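Local coordinates for lipid binding protein (PDB 5H0Q) that probably binds lipid membranes at domains rich in sphingomyelin and cholesterol, at residues 131-136 / 141-146; 102-107 / 112-117. All coordinates share one frame; numbering follows the deposited sequence.

Interaction 1: 131-136 / 141-146; sequences GWQNPW and DSQVLV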
ATOM      1  N   GLY A 131       4.643  -4.563   2.932  1.00 21.56           N
ATOM      2  CA  GLY A 131       4.511  -5.426   4.080  1.00 22.35           C
ATOM      3  C   GLY A 131       4.462  -4.664   5.389  1.00 23.51           C
ATOM      4  O   GLY A 131       4.982  -3.558   5.520  1.00 23.24           O
ATOM      5  N   TRP A 132       3.857  -5.304   6.374  1.00 22.12           N
ATOM      6  CA  TRP A 132       3.755  -4.740   7.702  1.00 22.34           C
ATOM      7  C   TRP A 132       4.051  -5.834   8.706  1.00 23.07           C
ATOM      8  O   TRP A 132       3.901  -7.024   8.435  1.00 23.31           O
ATOM      9  CB  TRP A 132       2.358  -4.130   7.943  1.00 21.16           C
ATOM     10  CG  TRP A 132       1.269  -5.163   7.741  1.00 23.64           C
ATOM     11  CD1 TRP A 132       0.750  -6.015   8.680  1.00 22.66           C
ATOM     12  CD2 TRP A 132       0.649  -5.502   6.507  1.00 23.26           C
ATOM     13  NE1 TRP A 132      -0.190  -6.837   8.102  1.00 20.61           N
ATOM     14  CE2 TRP A 132      -0.250  -6.558   6.762  1.00 21.57           C
ATOM     15  CE3 TRP A 132       0.763  -5.011   5.195  1.00 20.14           C
ATOM     16  CZ2 TRP A 132      -1.030  -7.120   5.760  1.00 22.64           C
ATOM     17  CZ3 TRP A 132      -0.024  -5.539   4.232  1.00 21.29           C
ATOM     18  CH2 TRP A 132      -0.893  -6.602   4.502  1.00 20.79           C
ATOM     19  N   GLN A 133       4.468  -5.414   9.889  1.00 27.40           N
ATOM     20  CA  GLN A 133       4.740  -6.341  10.982  1.00 25.41           C
ATOM     21  C   GLN A 133       4.511  -5.536  12.252  1.00 28.26           C
ATOM     22  O   GLN A 133       5.296  -4.630  12.562  1.00 27.62           O
ATOM     23  CB  GLN A 133       6.154  -6.901  10.892  1.00 28.98           C
ATOM     24  CG  GLN A 133       6.472  -8.003  11.911  1.00 30.27           C
ATOM     25  CD  GLN A 133       6.887  -7.466  13.272  1.00 33.56           C
ATOM     26  OE1 GLN A 133       6.177  -7.645  14.273  1.00 35.71           O
ATOM     27  NE2 GLN A 133       8.034  -6.806  13.323  1.00 33.87           N
ATOM     28  N   ASN A 134       3.404  -5.825  12.934  1.00 25.85           N
ATOM     29  CA  ASN A 134       2.987  -5.080  14.115  1.00 30.23           C
ATOM     30  C   ASN A 134       2.946  -6.060  15.279  1.00 27.36           C
ATOM     31  O   ASN A 134       2.029  -6.898  15.343  1.00 27.52           O
ATOM     32  CB  ASN A 134       1.626  -4.420  13.893  1.00 24.21           C
ATOM     33  CG  ASN A 134       1.388  -3.283  14.861  1.00 24.85           C
ATOM     34  OD1 ASN A 134       2.328  -2.844  15.529  1.00 28.70           O
ATOM     35  ND2 ASN A 134       0.155  -2.766  14.902  1.00 25.63           N
ATOM     36  N   PRO A 135       3.906  -6.019  16.195  1.00 30.30           N
ATOM     37  CA  PRO A 135       4.077  -7.117  17.149  1.00 30.17           C
ATOM     38  C   PRO A 135       3.163  -7.019  18.359  1.00 29.90           C
ATOM     39  O   PRO A 135       2.777  -5.935  18.795  1.00 32.42           O
ATOM     40  CB  PRO A 135       5.536  -6.966  17.586  1.00 39.02           C
ATOM     41  CG  PRO A 135       5.777  -5.514  17.507  1.00 32.07           C
ATOM     42  CD  PRO A 135       4.986  -5.026  16.309  1.00 29.86           C
ATOM     43  N   TRP A 136       2.851  -8.188  18.918  1.00 33.48           N
ATOM     44  CA  TRP A 136       2.092  -8.238  20.160  1.00 32.20           C
ATOM     45  C   TRP A 136       2.945  -7.792  21.332  1.00 33.09           C
ATOM     46  O   TRP A 136       2.447  -7.126  22.251  1.00 38.05           O
ATOM     47  CB  TRP A 136       1.558  -9.649  20.376  1.00 31.34           C
ATOM     48  CG  TRP A 136       0.462  -9.751  21.410  1.00 41.63           C
ATOM     49  CD1 TRP A 136      -0.878  -9.535  21.220  1.00 35.36           C
ATOM     50  CD2 TRP A 136       0.622 -10.110  22.774  1.00 47.86           C
ATOM     51  NE1 TRP A 136      -1.558  -9.737  22.390  1.00 45.98           N
ATOM     52  CE2 TRP A 136      -0.657 -10.091  23.365  1.00 38.65           C
ATOM     53  CE3 TRP A 136       1.726 -10.441  23.560  1.00 43.97           C
ATOM     54  CZ2 TRP A 136      -0.863 -10.388  24.697  1.00 47.63           C
ATOM     55  CZ3 TRP A 136       1.520 -10.741  24.891  1.00 53.95           C
ATOM     56  CH2 TRP A 136       0.235 -10.711  25.447  1.00 55.29           C
ATOM     57  N   ASP A 141       8.807  -2.464  18.120  1.00 38.27           N
ATOM     58  CA  ASP A 141       8.059  -1.405  17.465  1.00 46.38           C
ATOM     59  C   ASP A 141       7.316  -1.941  16.254  1.00 35.53           C
ATOM     60  O   ASP A 141       7.717  -2.937  15.635  1.00 33.13           O
ATOM     61  CB  ASP A 141       8.986  -0.278  17.012  1.00 51.33           C
ATOM     62  CG  ASP A 141       9.866   0.226  18.121  1.00 69.75           C
ATOM     63  OD1 ASP A 141       9.395   0.247  19.273  1.00 70.65           O
ATOM     64  OD2 ASP A 141      11.023   0.596  17.832  1.00 65.62           O
ATOM     65  N   SER A 142       6.244  -1.233  15.903  1.00 31.63           N
ATOM     66  CA  SER A 142       5.591  -1.444  14.617  1.00 29.48           C
ATOM     67  C   SER A 142       6.567  -1.202  13.475  1.00 29.74           C
ATOM     68  O   SER A 142       7.383  -0.270  13.519  1.00 32.18           O
ATOM     69  CB  SER A 142       4.407  -0.505  14.462  1.00 28.80           C
ATOM     70  OG  SER A 142       3.556  -0.550  15.606  1.00 30.40           O
ATOM     71  N   GLN A 143       6.442  -2.025  12.428  1.00 29.37           N
ATOM     72  CA  GLN A 143       7.355  -2.007  11.285  1.00 28.77           C
ATOM     73  C   GLN A 143       6.589  -1.968   9.974  1.00 26.73           C
ATOM     74  O   GLN A 143       5.484  -2.510   9.862  1.00 25.25           O
ATOM     75  CB  GLN A 143       8.289  -3.239  11.285  1.00 32.05           C
ATOM     76  CG  GLN A 143       9.140  -3.379  12.551  1.00 37.65           C
ATOM     77  CD  GLN A 143      10.088  -2.217  12.754  1.00 37.54           C
ATOM     78  OE1 GLN A 143      10.647  -1.676  11.796  1.00 35.80           O
ATOM     79  NE2 GLN A 143      10.289  -1.835  14.007  1.00 37.65           N
ATOM     80  N   VAL A 144       7.223  -1.374   8.953  1.00 26.83           N
ATOM     81  CA  VAL A 144       6.675  -1.313   7.605  1.00 25.19           C
ATOM     82  C   VAL A 144       7.830  -1.480   6.622  1.00 26.39           C
ATOM     83  O   VAL A 144       8.965  -1.110   6.919  1.00 28.86           O
ATOM     84  CB  VAL A 144       5.921   0.009   7.359  1.00 32.64           C
ATOM     85  CG1 VAL A 144       6.873   1.173   7.404  1.00 27.15           C
ATOM     86  CG2 VAL A 144       5.152  -0.022   6.074  1.00 35.48           C
ATOM     87  N   LEU A 145       7.530  -2.043   5.444  1.00 25.47           N
ATOM     88  CA  LEU A 145       8.573  -2.352   4.472  1.00 29.31           C
ATOM     89  C   LEU A 145       8.005  -2.311   3.069  1.00 24.15           C
ATOM     90  O   LEU A 145       6.993  -2.965   2.796  1.00 26.10           O
ATOM     91  CB  LEU A 145       9.146  -3.737   4.733  1.00 26.74           C
ATOM     92  CG  LEU A 145      10.237  -4.211   3.763  1.00 36.92           C
ATOM     93  CD1 LEU A 145      11.483  -3.409   3.994  1.00 44.12           C
ATOM     94  CD2 LEU A 145      10.467  -5.687   3.940  1.00 38.73           C
ATOM     95  N   VAL A 146       8.670  -1.585   2.169  1.00 26.42           N
ATOM     96  CA  VAL A 146       8.315  -1.628   0.758  1.00 23.46           C
ATOM     97  C   VAL A 146       9.551  -2.035  -0.033  1.00 26.21           C
ATOM     98  O   VAL A 146      10.679  -1.701   0.331  1.00 26.34           O
ATOM     99  CB  VAL A 146       7.752  -0.296   0.216  1.00 24.33           C
ATOM    100  CG1 VAL A 146       6.420   0.006   0.863  1.00 28.47           C
ATOM    101  CG2 VAL A 146       8.742   0.828   0.472  1.00 24.18           C
TER
HETATM  102  O   HOH W   1       9.080  -5.230  15.563  1.00 33.56           O
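Asn-134 and Ser-142 meet because their first torsions send both polar ends toward the same spot. Asn-134 holds CG opposite its backbone N (chi1 -160°), while Ser-142 has OG beside the backbone N (chi1 -50°). The two strands form an antiparallel beta hairpin within the five-stranded antiparallel sheet, one of two sheets in what looks like a beta sandwich. Ser-142 OG donates to Asn-134 OD1 at 2.6 Å, from above the plane of the amide rather than within it. Arg-138, in the hairpin loop, adds bonds to this same OD1, to Ser-142 OG and to Pro-135 O. Asn-134 ND2 bonds to Cys-60 O and Glu-191 O, so partners at both ends of the amide fix its rotation. Farther into the hairpin the backbone takes over. Gln-133 with Gln-143 and Gly-131 with Leu-145 are hydrogen-bonded pairs. Gln-143 N reaches Gln-133 O at 2.8 Å, and Gly-131 N reaches Leu-145 O at 2.8 Å. Trp-132 and Val-144 are the non-hydrogen-bonded pair between them, and Val-144 CG2 lies 3.6 Å from Gly-131 O. On the other face the side chains of Gln-133 and Gln-143 run side by side. Their amide planes are 21° apart. Gln-133 NE2 lies 3.7 Å from Gln-143 CG, and no hydrogen bond joins the two amides. Gln-143 OE1 accepts from His-170 ND1 and Gly-172 N instead, while its NE2 makes a weak bond to Asp-141 O. Near the turn, the ring of Pro-135 sets CD 3.5 Å from Asp-141 O. Asp-141 O also accepts from a water at 2.7 Å, and the same water takes a hydrogen bond from Gln-133 NE2 at 2.9 Å.

Interaction 2: 102-107 / 112-117; sequences FIHTKS and VGSAGC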
ATOM      1  N   PHE A 102      -7.801  -1.313   3.726  1.00 20.12           N
ATOM      2  CA  PHE A 102      -8.177  -2.595   4.291  1.00 22.99           C
ATOM      3  C   PHE A 102      -7.581  -2.722   5.682  1.00 20.95           C
ATOM      4  O   PHE A 102      -6.688  -1.965   6.071  1.00 23.11           O
ATOM      5  CB  PHE A 102      -7.719  -3.755   3.391  1.00 20.97           C
ATOM      6  CG  PHE A 102      -6.214  -3.866   3.228  1.00 21.71           C
ATOM      7  CD1 PHE A 102      -5.456  -4.596   4.125  1.00 18.71           C
ATOM      8  CD2 PHE A 102      -5.570  -3.263   2.167  1.00 23.38           C
ATOM      9  CE1 PHE A 102      -4.077  -4.695   3.983  1.00 21.82           C
ATOM     10  CE2 PHE A 102      -4.201  -3.378   2.004  1.00 18.18           C
ATOM     11  CZ  PHE A 102      -3.457  -4.094   2.921  1.00 21.65           C
ATOM     12  N   ILE A 103      -8.096  -3.691   6.432  1.00 22.00           N
ATOM     13  CA  ILE A 103      -7.566  -4.018   7.739  1.00 23.92           C
ATOM     14  C   ILE A 103      -6.895  -5.382   7.677  1.00 22.92           C
ATOM     15  O   ILE A 103      -7.312  -6.280   6.948  1.00 22.29           O
ATOM     16  CB  ILE A 103      -8.676  -3.965   8.820  1.00 23.26           C
ATOM     17  CG1 ILE A 103      -8.084  -4.172  10.215  1.00 23.12           C
ATOM     18  CG2 ILE A 103      -9.750  -4.997   8.572  1.00 23.88           C
ATOM     19  CD1 ILE A 103      -9.066  -3.951  11.349  1.00 23.55           C
ATOM     20  N   HIS A 104      -5.853  -5.528   8.470  1.00 19.32           N
ATOM     21  CA  HIS A 104      -5.265  -6.828   8.757  1.00 20.73           C
ATOM     22  C   HIS A 104      -5.092  -6.907  10.260  1.00 22.20           C
ATOM     23  O   HIS A 104      -4.594  -5.957  10.865  1.00 22.85           O
ATOM     24  CB  HIS A 104      -3.921  -6.992   8.034  1.00 21.13           C
ATOM     25  CG  HIS A 104      -3.434  -8.399   8.000  1.00 20.33           C
ATOM     26  ND1 HIS A 104      -2.648  -8.941   8.993  1.00 22.76           N
ATOM     27  CD2 HIS A 104      -3.616  -9.386   7.085  1.00 21.29           C
ATOM     28  CE1 HIS A 104      -2.350 -10.193   8.682  1.00 25.19           C
ATOM     29  NE2 HIS A 104      -2.934 -10.490   7.535  1.00 22.50           N
ATOM     30  N   THR A 105      -5.511  -8.010  10.864  1.00 22.85           N
ATOM     31  CA  THR A 105      -5.519  -8.118  12.315  1.00 24.47           C
ATOM     32  C   THR A 105      -4.802  -9.375  12.762  1.00 29.46           C
ATOM     33  O   THR A 105      -4.608 -10.312  11.993  1.00 24.55           O
ATOM     34  CB  THR A 105      -6.944  -8.170  12.895  1.00 27.07           C
ATOM     35  OG1 THR A 105      -7.523  -9.465  12.678  1.00 28.49           O
ATOM     36  CG2 THR A 105      -7.817  -7.132  12.268  1.00 26.72           C
ATOM     37  N   LYS A 106      -4.436  -9.388  14.039  1.00 20.19           N
ATOM     38  CA  LYS A 106      -3.925 -10.601  14.643  1.00 22.81           C
ATOM     39  C   LYS A 106      -5.022 -11.660  14.634  1.00 22.86           C
ATOM     40  O   LYS A 106      -6.203 -11.376  14.399  1.00 25.34           O
ATOM     41  CB  LYS A 106      -3.448 -10.334  16.063  1.00 26.70           C
ATOM     42  CG  LYS A 106      -4.602 -10.068  17.045  1.00 24.58           C
ATOM     43  CD  LYS A 106      -4.072  -9.842  18.460  1.00 26.81           C
ATOM     44  CE  LYS A 106      -5.189  -9.866  19.495  1.00 29.89           C
ATOM     45  NZ  LYS A 106      -5.779 -11.208  19.594  1.00 28.67           N
ATOM     46  N   SER A 107      -4.617 -12.882  14.942  1.00 23.49           N
ATOM     47  CA  SER A 107      -5.582 -13.962  15.044  1.00 25.55           C
ATOM     48  C   SER A 107      -6.438 -13.760  16.286  1.00 34.44           C
ATOM     49  O   SER A 107      -5.950 -13.326  17.326  1.00 26.32           O
ATOM     50  CB  SER A 107      -4.869 -15.300  15.114  1.00 33.08           C
ATOM     51  OG  SER A 107      -4.107 -15.525  13.934  1.00 34.93           O
ATOM     52  N   VAL A 112      -0.412 -12.849  19.710  1.00 28.97           N
ATOM     53  CA  VAL A 112       0.435 -12.765  18.531  1.00 28.35           C
ATOM     54  C   VAL A 112       0.000 -11.514  17.792  1.00 28.12           C
ATOM     55  O   VAL A 112      -1.123 -11.035  17.958  1.00 28.27           O
ATOM     56  CB  VAL A 112       0.290 -14.021  17.656  1.00 32.12           C
ATOM     57  CG1 VAL A 112       1.140 -13.919  16.401  1.00 32.63           C
ATOM     58  CG2 VAL A 112       0.649 -15.264  18.463  1.00 31.71           C
ATOM     59  N   GLY A 113       0.901 -10.964  16.973  1.00 29.64           N
ATOM     60  CA  GLY A 113       0.635  -9.724  16.265  1.00 27.58           C
ATOM     61  C   GLY A 113       0.107  -9.911  14.861  1.00 24.19           C
ATOM     62  O   GLY A 113      -0.411 -10.969  14.494  1.00 28.72           O
ATOM     63  N   SER A 114       0.218  -8.840  14.075  1.00 23.27           N
ATOM     64  CA  SER A 114      -0.268  -8.789  12.700  1.00 25.55           C
ATOM     65  C   SER A 114       0.943  -8.630  11.790  1.00 27.30           C
ATOM     66  O   SER A 114       1.727  -7.689  11.964  1.00 24.88           O
ATOM     67  CB  SER A 114      -1.231  -7.621  12.512  1.00 25.99           C
ATOM     68  OG  SER A 114      -1.332  -7.252  11.160  1.00 25.45           O
ATOM     69  N   ALA A 115       1.104  -9.552  10.834  1.00 25.23           N
ATOM     70  CA  ALA A 115       2.207  -9.477   9.888  1.00 23.06           C
ATOM     71  C   ALA A 115       1.749 -10.021   8.545  1.00 25.13           C
ATOM     72  O   ALA A 115       1.166 -11.106   8.485  1.00 24.56           O
ATOM     73  CB  ALA A 115       3.410 -10.263  10.395  1.00 25.04           C
ATOM     74  N   GLY A 116       1.973  -9.264   7.476  1.00 26.71           N
ATOM     75  CA  GLY A 116       1.495  -9.695   6.181  1.00 23.55           C
ATOM     76  C   GLY A 116       2.015  -8.795   5.090  1.00 26.04           C
ATOM     77  O   GLY A 116       2.822  -7.898   5.335  1.00 22.89           O
ATOM     78  N   CYS A 117       1.519  -9.029   3.876  1.00 23.10           N
ATOM     79  CA  CYS A 117       1.930  -8.197   2.759  1.00 22.23           C
ATOM     80  C   CYS A 117       0.930  -8.296   1.626  1.00 20.18           C
ATOM     81  O   CYS A 117       0.100  -9.211   1.565  1.00 23.45           O
ATOM     82  CB  CYS A 117       3.321  -8.590   2.283  1.00 29.17           C
ATOM     83  SG  CYS A 117       3.355 -10.196   1.394  1.00 28.08           S
TER
HETATM   84  O   HOH W   2      -1.900 -13.469  15.148  1.00 27.18           O
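His-104 and Ser-114 bridge two strands that belong to different sheets. The segment axes of 102-105 and 114-117 come no closer than 6.6 Å and run at 131° to each other, and no backbone hydrogen bond joins the two segments. Side chains do the work at the buried end. Ser-114 OG lies in the plane of the imidazole, at its edge, and pairs with His-104 ND1 at 3.0 Å. The bond is nearly straight (164°), and either atom could be the donor. The ring swings into position because CG of His-104 stands opposite the backbone N (chi1 -165°). Its second nitrogen, NE2, bonds to Ser-80 OG, so the imidazole is held through both of its nitrogens, while Phe-85 and Trp-132 meet it in edge-to-face contacts. Ala-115 O approaches the ring obliquely, 3.6 Å from His-104 CE1. Close packing continues to Lys-106. Lys-106 CB sits 3.1 Å, and Lys-106 CD 3.2 Å, from Val-112 O, so the aliphatic part of the lysine passes across this oxygen. Val-112 O is buried by the contact and has no polar partner in the model. Toward the turn the contact is looser. Val-112 is exposed, and the backbones are joined through solvent there. A water accepts from Ser-107 N at 2.8 Å and donates to Gly-113 O at 3.0 Å. The lysine chain bends at its last torsion, and NZ bonds to Ser-107 O and to Ala-110 O of the connecting loop. Strands that follow each other in the chain but enter separate sheets, and face each other through side chains, form a beta arch, here joining the mixed sheet to the five-stranded antiparallel sheet.

Both contacts are mainly buried and lie on the same side of the chain's centre. Interaction 1 pairs two neighbouring strands within one sheet, through a ladder of backbone hydrogen bonds. Interaction 2 crosses between sheets and relies on side chains and a water. They share the five-stranded sheet, where strands 114-121 and 126-134 are neighbours. Asn-134 N lies 2.7 Å from Ser-114 O and Trp-132 N lies 3.0 Å from Gly-116 O, both probable hydrogen bonds. Trp-132 also reaches into interaction 2, where its NE1 makes a weak hydrogen bond to Ser-114 OG (3.3 Å). Interaction 2 has the more exposed margin, at Val-112, whereas no touching residue of interaction 1 is fully exposed.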